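Local coordinates for protein monomethylamine methyltransferase mtmB1 (Methanosarcina barkeri, PDB 1TV3) that catalyses transfer of the methyl group from monomethylamine to the corrinoid cofactor of MtmC in methanogenesis from methylamine, at residues G128-S133 with P142-Y147; D226-S231 with N252-M257; N332-C337 with S365-A370. One frame throughout, in Å; residues are numbered along the deposited sequence.

Contact 1. Residues G128-S133 with P142-Y147; sequences GGPTGS and PVHMSY. With BG4 (5-(hydroxy-methyl-amino)-3-methyl-pyrrolidine-2-carboxylic acid), chain B.
Gly128, at the end of strand 125-128, starts the contact with its carbonyl carbon C 3.4 Å from CD2 of Tyr147 on helix 140-148. One residue on, the chain crosses the phenol, which Tyr147 CG, set beside its backbone N (chi1 -63°), swings against Gly129: Gly129 CA stands 3.3 Å from the centroid of the Tyr147 ring, only 10° off the ring normal, so its CH-pi contact lies over the ring centre. Pro130 then wedges between side chains of the helix. Pro130 CD touches Tyr147 CE1, Pro130 CG meets Val143 CG1 at 3.7 Å, and the same CG lies over one face of the His144 imidazole, displaced toward the rim, 3.9 Å from the centroid. Thr131 faces the ligand, with CG2 3.5 Å from BG4 C6, while its OG1 bonds to Gly129 O from above the carbonyl plane. Through Gly132 a type I' turn leads to Ser133, whose N and OG both grip Pro130 O, OG at 2.8 Å. The imidazole's rotation is fixed: ND1 is hydrogen-bonded to Phe140 O, and NE2 accepts from Gly159 N. Ile156 of strand 155-161 packs on His144 and Tyr147, Ile187 of helix 174-193 touches His144, and Phe425 of helix 425-428 touches Val143.

Contact 2. Residues D226-S231 with N252-M257; sequences DSHEVS and NSDIIM. With BG4 (5-(hydroxy-methyl-amino)-3-methyl-pyrrolidine-2-carboxylic acid), chain B.
His228 lays its imidazole against the carboxylate of Asp254, and the side chain can be followed outward from the strand. His228 CB lies 3.4 Å from Ile255 O. CG is turned anti to the carbonyl carbon (chi1 -63°), which brings the ring over Asp254, and CG and CD2 both meet Asp254 CB. Further out, His228 CE1 comes within 3.1 Å of Asp254 OD2, and ND1 lies beside the same oxygen. The ring and carboxylate planes are 9° apart, so this is a stack displaced toward the ring's rim; ND1 and NE2 come close to the carboxylate oxygens, but at angles too poor for hydrogen bonds. At the tip, NE2 is instead hydrogen-bonded to Thr223 O. The stacked carboxylate, with Asp217 close to it, may favour a positively charged imidazole.

The backbones form parallel strands of a TIM-type barrel, 227-231 and 255-259, connected through helix 240-251, whose Tyr249 meets the His228 ring edge-to-face. Ser253, at positive phi, is the C-prime residue of the Schellman motif that ends this helix. The axes of the short strand segments cross at -37°. His228 uses both its N-H and its C=O toward 252-257: His228 N to Ile255 O at 2.8 Å, and Met257 N to His228 O at 2.7 Å. Val230 N then reaches Met257 O at 3.1 Å.

On the opposite sheet face from His228 and Ile256, Met257 bends at its last torsion and sets CE 3.6 Å from Glu229 CB. That pair borders the ligand: Glu229 CB lies 3.2 Å from BG4 O2, and Met257 CE also touches this oxygen. Ser231 OG approaches BG4 C7 and is hydrogen-bonded to Glu259.

Contact 3. Residues N332-C337 with S365-A370; sequences NQYYPC and SGVASA. With BG4 (5-(hydroxy-methyl-amino)-3-methyl-pyrrolidine-2-carboxylic acid), chain B.
Tyr335 carries Ala368 CB over the centre of one ring face, 3.7 Å from the centroid and 11° off the normal, while Gln333 OE1 lies in plane at the ring's edge. The Tyr334 ring has Asn332 O in plane at its edge; Ser365 O, Gly366 CA and Val367 CG2 approach it obliquely. Next along, Pro336 CG presses on Val367 CG1 at 3.4 Å, a tight carbon contact.

Strands 330-333 and 363-366 are the parallel strands of a beta-alpha-beta unit with helix 343-359 between them. Ser365 N bonds to Asn332 O at 3.0 Å, and Ser365 O accepts from Tyr334 N at 3.1 Å. Beyond the strands the chains stay paired through Ala368 N to Tyr334 O, 2.8 Å, with a cis peptide before Val367 and an inverse gamma turn centred on Ala368.

Ser365 OG, anti to its own backbone N (chi1 -163°), is aimed at the ligand and donates to BG4 O1 at 2.6 Å; Gln127 OE1 also lies close to this hydroxyl. Around the ring methyl of the ligand, Tyr335 OH comes within 3.2 Å of BG4 C6, and Gln333 OE1 also touches C6. Gln333 NE2 bonds to Glu259 OE1, itself a hydrogen-bond partner of BG4.

How the contacts relate
All three contacts border BG4; contacts 2 and 3 reach the curled parallel sheet, and contact 1 sets the loop after strand 125-128 against a helix. Contacts 1 and 3 adjoin, with centres about 12 Å apart: Gly129 N lies 3.0 Å from Gly366 O, a probable hydrogen bond, and Thr131 packs on the chain at Gly366 and Val367. This joins strand 125-128 to strand 363-366, the first and last strands of the barrel. Contact 2 stands apart, its nearest atoms about 9 Å from contact 1 and about 6 Å from contact 3. Contacts 1 and 3 both reach the ring methyl C6, whereas contact 2 meets the hydroxylamine end. Glu205 and Glu259 also hydrogen-bond to BG4, which probably forms a pyrrolysine side chain with Lys202.

Contact 1. Residues G128-S133 with P142-Y147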
# COMPACT_ATOMS: atom_id res chain seq x y z
N GLY A 128 27.39 -1.09 -6.78
CA GLY A 128 27.92 -1.18 -8.12
C GLY A 128 27.02 -0.66 -9.22
O GLY A 128 25.80 -0.80 -9.15
N GLY A 129 27.63 -0.05 -10.23
CA GLY A 129 26.88 0.48 -11.35
C GLY A 129 27.76 1.33 -12.24
O GLY A 129 28.96 1.46 -11.98
N PRO A 130 27.20 1.92 -13.31
CA PRO A 130 27.97 2.76 -14.23
C PRO A 130 28.53 3.98 -13.52
O PRO A 130 29.36 4.72 -14.07
CB PRO A 130 26.95 3.13 -15.30
CG PRO A 130 26.09 1.90 -15.35
CD PRO A 130 25.88 1.61 -13.88
N THR A 131 28.07 4.20 -12.29
CA THR A 131 28.55 5.31 -11.48
C THR A 131 28.46 6.65 -12.22
O THR A 131 29.46 7.36 -12.36
CB THR A 131 30.00 5.04 -11.03
OG1 THR A 131 30.11 3.68 -10.58
CG2 THR A 131 30.41 5.96 -9.89
N GLY A 132 27.26 6.98 -12.69
CA GLY A 132 27.04 8.24 -13.38
C GLY A 132 27.58 8.38 -14.79
O GLY A 132 27.46 9.44 -15.39
N SER A 133 28.16 7.32 -15.33
CA SER A 133 28.71 7.37 -16.68
C SER A 133 27.63 7.26 -17.74
O SER A 133 26.58 6.65 -17.52
CB SER A 133 29.74 6.25 -16.86
OG SER A 133 30.75 6.32 -15.87
N PRO A 142 20.51 -3.82 -19.83
CA PRO A 142 21.55 -4.86 -19.84
C PRO A 142 22.79 -4.44 -19.05
O PRO A 142 23.31 -5.21 -18.24
CB PRO A 142 21.85 -5.02 -21.33
CG PRO A 142 20.53 -4.72 -21.97
CD PRO A 142 20.04 -3.52 -21.20
N VAL A 143 23.26 -3.22 -19.28
CA VAL A 143 24.43 -2.73 -18.58
C VAL A 143 24.24 -2.78 -17.07
O VAL A 143 25.09 -3.29 -16.35
CB VAL A 143 24.79 -1.28 -19.00
CG1 VAL A 143 25.82 -0.69 -18.04
CG2 VAL A 143 25.35 -1.27 -20.43
N HIS A 144 23.12 -2.26 -16.58
CA HIS A 144 22.89 -2.28 -15.15
C HIS A 144 22.69 -3.71 -14.65
O HIS A 144 23.07 -4.04 -13.53
CB HIS A 144 21.69 -1.40 -14.77
CG HIS A 144 21.98 0.06 -14.89
ND1 HIS A 144 21.91 0.74 -16.10
CD2 HIS A 144 22.40 0.97 -13.98
CE1 HIS A 144 22.28 1.99 -15.91
NE2 HIS A 144 22.59 2.16 -14.64
N MET A 145 22.13 -4.56 -15.49
CA MET A 145 21.91 -5.95 -15.11
C MET A 145 23.25 -6.64 -14.83
O MET A 145 23.33 -7.53 -13.98
CB MET A 145 21.16 -6.69 -16.22
CG MET A 145 20.26 -7.81 -15.71
SD MET A 145 19.51 -8.82 -17.01
CE MET A 145 18.49 -7.62 -17.83
N SER A 146 24.31 -6.23 -15.53
CA SER A 146 25.63 -6.83 -15.33
C SER A 146 26.13 -6.62 -13.90
O SER A 146 27.05 -7.30 -13.46
CB SER A 146 26.65 -6.28 -16.34
OG SER A 146 27.02 -4.94 -16.03
N TYR A 147 25.54 -5.66 -13.20
CA TYR A 147 25.94 -5.40 -11.81
C TYR A 147 25.02 -6.18 -10.88
O TYR A 147 25.47 -6.78 -9.91
CB TYR A 147 25.86 -3.91 -11.48
CG TYR A 147 26.80 -3.04 -12.28
CD1 TYR A 147 26.45 -2.57 -13.54
CD2 TYR A 147 28.06 -2.70 -11.78
CE1 TYR A 147 27.31 -1.78 -14.29
CE2 TYR A 147 28.94 -1.90 -12.52
CZ TYR A 147 28.56 -1.45 -13.77
OH TYR A 147 29.42 -0.66 -14.51
C1 BG4 B . 27.83 8.00 -7.03
C2 BG4 B . 28.54 9.09 -7.82
C3 BG4 B . 28.31 8.97 -9.32
C4 BG4 B . 27.16 9.95 -9.62
C5 BG4 B . 27.29 11.09 -8.60
C6 BG4 B . 29.55 9.34 -9.95
N1 BG4 B . 28.09 10.50 -7.44
O1 BG4 B . 28.44 6.95 -6.76
N2 BG4 B . 26.00 11.49 -8.12
O2 BG4 B . 25.18 10.62 -7.27
C7 BG4 B . 26.12 12.76 -7.43

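Contact 2. Residues D226-S231 with N252-M257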
# COMPACT_ATOMS: atom_id res chain seq x y z
N ASP A 226 15.96 4.36 -1.30
CA ASP A 226 17.08 4.57 -2.22
C ASP A 226 17.87 5.78 -1.73
O ASP A 226 17.32 6.63 -1.03
CB ASP A 226 16.59 4.86 -3.64
CG ASP A 226 15.80 3.72 -4.24
OD1 ASP A 226 16.27 2.57 -4.18
OD2 ASP A 226 14.70 3.98 -4.78
N SER A 227 19.15 5.85 -2.09
CA SER A 227 19.98 6.99 -1.69
C SER A 227 19.73 8.13 -2.68
O SER A 227 19.84 7.93 -3.89
CB SER A 227 21.47 6.62 -1.71
OG SER A 227 21.76 5.65 -0.73
N HIS A 228 19.38 9.30 -2.16
CA HIS A 228 19.10 10.47 -2.99
C HIS A 228 20.29 11.41 -3.00
O HIS A 228 20.71 11.92 -1.96
CB HIS A 228 17.84 11.17 -2.48
CG HIS A 228 16.62 10.31 -2.58
ND1 HIS A 228 15.54 10.64 -3.38
CD2 HIS A 228 16.34 9.10 -2.05
CE1 HIS A 228 14.65 9.67 -3.33
NE2 HIS A 228 15.11 8.72 -2.53
N GLU A 229 20.83 11.65 -4.19
CA GLU A 229 22.01 12.48 -4.33
C GLU A 229 21.83 13.98 -4.41
O GLU A 229 20.87 14.49 -4.99
CB GLU A 229 22.81 12.01 -5.56
CG GLU A 229 22.20 12.37 -6.92
CD GLU A 229 22.39 13.84 -7.31
OE1 GLU A 229 23.39 14.45 -6.87
OE2 GLU A 229 21.55 14.38 -8.07
N VAL A 230 22.78 14.68 -3.80
CA VAL A 230 22.85 16.13 -3.82
C VAL A 230 24.36 16.39 -3.75
O VAL A 230 25.07 15.77 -2.96
CB VAL A 230 22.12 16.79 -2.63
CG1 VAL A 230 22.72 16.35 -1.31
CG2 VAL A 230 22.18 18.30 -2.79
N SER A 231 24.84 17.30 -4.59
CA SER A 231 26.28 17.58 -4.65
C SER A 231 26.76 18.92 -4.16
O SER A 231 26.23 19.97 -4.54
CB SER A 231 26.77 17.42 -6.10
OG SER A 231 26.46 16.14 -6.61
N ASN A 252 10.04 14.16 1.72
CA ASN A 252 9.55 12.85 1.29
C ASN A 252 10.14 11.73 2.16
O ASN A 252 9.97 10.55 1.86
CB ASN A 252 9.93 12.59 -0.17
CG ASN A 252 9.01 13.30 -1.16
OD1 ASN A 252 8.18 14.13 -0.79
ND2 ASN A 252 9.17 12.97 -2.44
N SER A 253 10.85 12.11 3.22
CA SER A 253 11.47 11.13 4.12
C SER A 253 12.45 10.22 3.37
O SER A 253 12.55 9.03 3.67
CB SER A 253 10.38 10.29 4.81
OG SER A 253 10.84 9.69 6.01
N ASP A 254 13.17 10.78 2.40
CA ASP A 254 14.15 10.03 1.60
C ASP A 254 15.53 9.94 2.25
O ASP A 254 15.97 10.87 2.93
CB ASP A 254 14.37 10.70 0.24
CG ASP A 254 13.18 10.61 -0.67
OD1 ASP A 254 12.45 9.59 -0.62
OD2 ASP A 254 12.99 11.55 -1.48
N ILE A 255 16.21 8.81 2.03
CA ILE A 255 17.57 8.65 2.54
C ILE A 255 18.38 9.63 1.69
O ILE A 255 18.30 9.59 0.46
CB ILE A 255 18.10 7.21 2.30
CG1 ILE A 255 17.35 6.22 3.20
CG2 ILE A 255 19.60 7.16 2.56
CD1 ILE A 255 17.44 6.53 4.67
N ILE A 256 19.14 10.49 2.33
CA ILE A 256 19.92 11.50 1.62
C ILE A 256 21.42 11.25 1.56
O ILE A 256 22.07 11.03 2.58
CB ILE A 256 19.69 12.90 2.24
CG1 ILE A 256 18.22 13.30 2.11
CG2 ILE A 256 20.60 13.94 1.56
CD1 ILE A 256 17.88 14.66 2.71
N MET A 257 21.97 11.27 0.35
CA MET A 257 23.40 11.09 0.16
C MET A 257 24.00 12.40 -0.34
O MET A 257 23.74 12.82 -1.47
CB MET A 257 23.72 10.00 -0.86
CG MET A 257 25.23 9.86 -1.08
SD MET A 257 25.72 9.14 -2.66
CE MET A 257 25.53 10.55 -3.73
C1 BG4 B . 27.83 8.00 -7.03
C2 BG4 B . 28.54 9.09 -7.82
C3 BG4 B . 28.31 8.97 -9.32
C4 BG4 B . 27.16 9.95 -9.62
C5 BG4 B . 27.29 11.09 -8.60
C6 BG4 B . 29.55 9.34 -9.95
N1 BG4 B . 28.09 10.50 -7.44
O1 BG4 B . 28.44 6.95 -6.76
N2 BG4 B . 26.00 11.49 -8.12
O2 BG4 B . 25.18 10.62 -7.27
C7 BG4 B . 26.12 12.76 -7.43

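Contact 3. Residues N332-C337 with S365-A370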
# COMPACT_ATOMS: atom_id res chain seq x y z
N ASN A 332 32.81 6.29 -0.75
CA ASN A 332 33.74 6.92 -1.67
C ASN A 332 33.42 6.42 -3.08
O ASN A 332 32.98 5.28 -3.24
CB ASN A 332 35.19 6.59 -1.28
CG ASN A 332 36.20 7.53 -1.91
OD1 ASN A 332 35.84 8.59 -2.42
ND2 ASN A 332 37.47 7.15 -1.86
N GLN A 333 33.61 7.27 -4.09
CA GLN A 333 33.32 6.91 -5.47
C GLN A 333 34.59 6.60 -6.26
O GLN A 333 35.65 7.16 -5.99
CB GLN A 333 32.51 8.02 -6.15
CG GLN A 333 33.16 9.38 -6.13
CD GLN A 333 32.17 10.49 -6.42
OE1 GLN A 333 31.66 10.61 -7.54
NE2 GLN A 333 31.88 11.30 -5.41
N TYR A 334 34.46 5.73 -7.25
CA TYR A 334 35.59 5.25 -8.05
C TYR A 334 35.74 5.78 -9.47
O TYR A 334 34.90 5.52 -10.34
CB TYR A 334 35.56 3.72 -8.09
CG TYR A 334 35.77 3.07 -6.74
CD1 TYR A 334 34.99 3.41 -5.64
CD2 TYR A 334 36.80 2.14 -6.55
CE1 TYR A 334 35.22 2.85 -4.38
CE2 TYR A 334 37.04 1.57 -5.30
CZ TYR A 334 36.25 1.94 -4.22
OH TYR A 334 36.51 1.42 -2.97
N TYR A 335 36.83 6.51 -9.71
CA TYR A 335 37.14 7.05 -11.03
C TYR A 335 38.55 6.67 -11.47
O TYR A 335 39.50 7.42 -11.26
CB TYR A 335 37.02 8.58 -11.03
CG TYR A 335 35.62 9.11 -11.23
CD1 TYR A 335 34.73 9.23 -10.16
CD2 TYR A 335 35.18 9.51 -12.49
CE1 TYR A 335 33.44 9.74 -10.34
CE2 TYR A 335 33.90 10.01 -12.69
CZ TYR A 335 33.04 10.13 -11.61
OH TYR A 335 31.78 10.64 -11.82
N PRO A 336 38.70 5.48 -12.08
CA PRO A 336 40.01 5.02 -12.55
C PRO A 336 40.32 5.70 -13.88
O PRO A 336 39.41 6.18 -14.55
CB PRO A 336 39.81 3.51 -12.75
CG PRO A 336 38.58 3.18 -11.93
CD PRO A 336 37.71 4.39 -12.13
N CYS A 337 41.59 5.73 -14.25
CA CYS A 337 41.99 6.32 -15.52
C CYS A 337 41.71 5.35 -16.66
O CYS A 337 41.12 5.72 -17.68
CB CYS A 337 43.49 6.66 -15.52
SG CYS A 337 43.97 7.98 -14.40
N SER A 365 31.19 2.94 -3.83
CA SER A 365 30.34 3.21 -4.98
C SER A 365 31.16 3.34 -6.27
O SER A 365 31.81 4.36 -6.50
CB SER A 365 29.54 4.49 -4.72
OG SER A 365 28.44 4.62 -5.60
N GLY A 366 31.12 2.30 -7.10
CA GLY A 366 31.87 2.30 -8.35
C GLY A 366 31.30 1.33 -9.37
O GLY A 366 30.31 0.65 -9.08
N VAL A 367 31.94 1.20 -10.54
CA VAL A 367 33.16 1.92 -10.89
C VAL A 367 33.00 2.75 -12.15
O VAL A 367 32.57 2.24 -13.19
CB VAL A 367 34.32 0.91 -11.11
CG1 VAL A 367 35.60 1.64 -11.49
CG2 VAL A 367 34.53 0.07 -9.85
N ALA A 368 33.35 4.04 -12.07
CA ALA A 368 33.25 4.94 -13.22
C ALA A 368 34.52 4.81 -14.06
O ALA A 368 35.35 5.72 -14.11
CB ALA A 368 33.08 6.38 -12.75
N SER A 369 34.66 3.67 -14.73
CA SER A 369 35.82 3.39 -15.55
C SER A 369 36.02 4.41 -16.66
O SER A 369 35.09 5.10 -17.07
CB SER A 369 35.70 1.98 -16.12
OG SER A 369 35.52 1.06 -15.06
N ALA A 370 37.26 4.50 -17.15
CA ALA A 370 37.60 5.45 -18.21
C ALA A 370 37.22 6.86 -17.74
O ALA A 370 36.77 7.69 -18.52
CB ALA A 370 36.87 5.10 -19.50
C1 BG4 B . 27.83 8.00 -7.03
C2 BG4 B . 28.54 9.09 -7.82
C3 BG4 B . 28.31 8.97 -9.32
C4 BG4 B . 27.16 9.95 -9.62
C5 BG4 B . 27.29 11.09 -8.60
C6 BG4 B . 29.55 9.34 -9.95
N1 BG4 B . 28.09 10.50 -7.44
O1 BG4 B . 28.44 6.95 -6.76
N2 BG4 B . 26.00 11.49 -8.12
O2 BG4 B . 25.18 10.62 -7.27
C7 BG4 B . 26.12 12.76 -7.43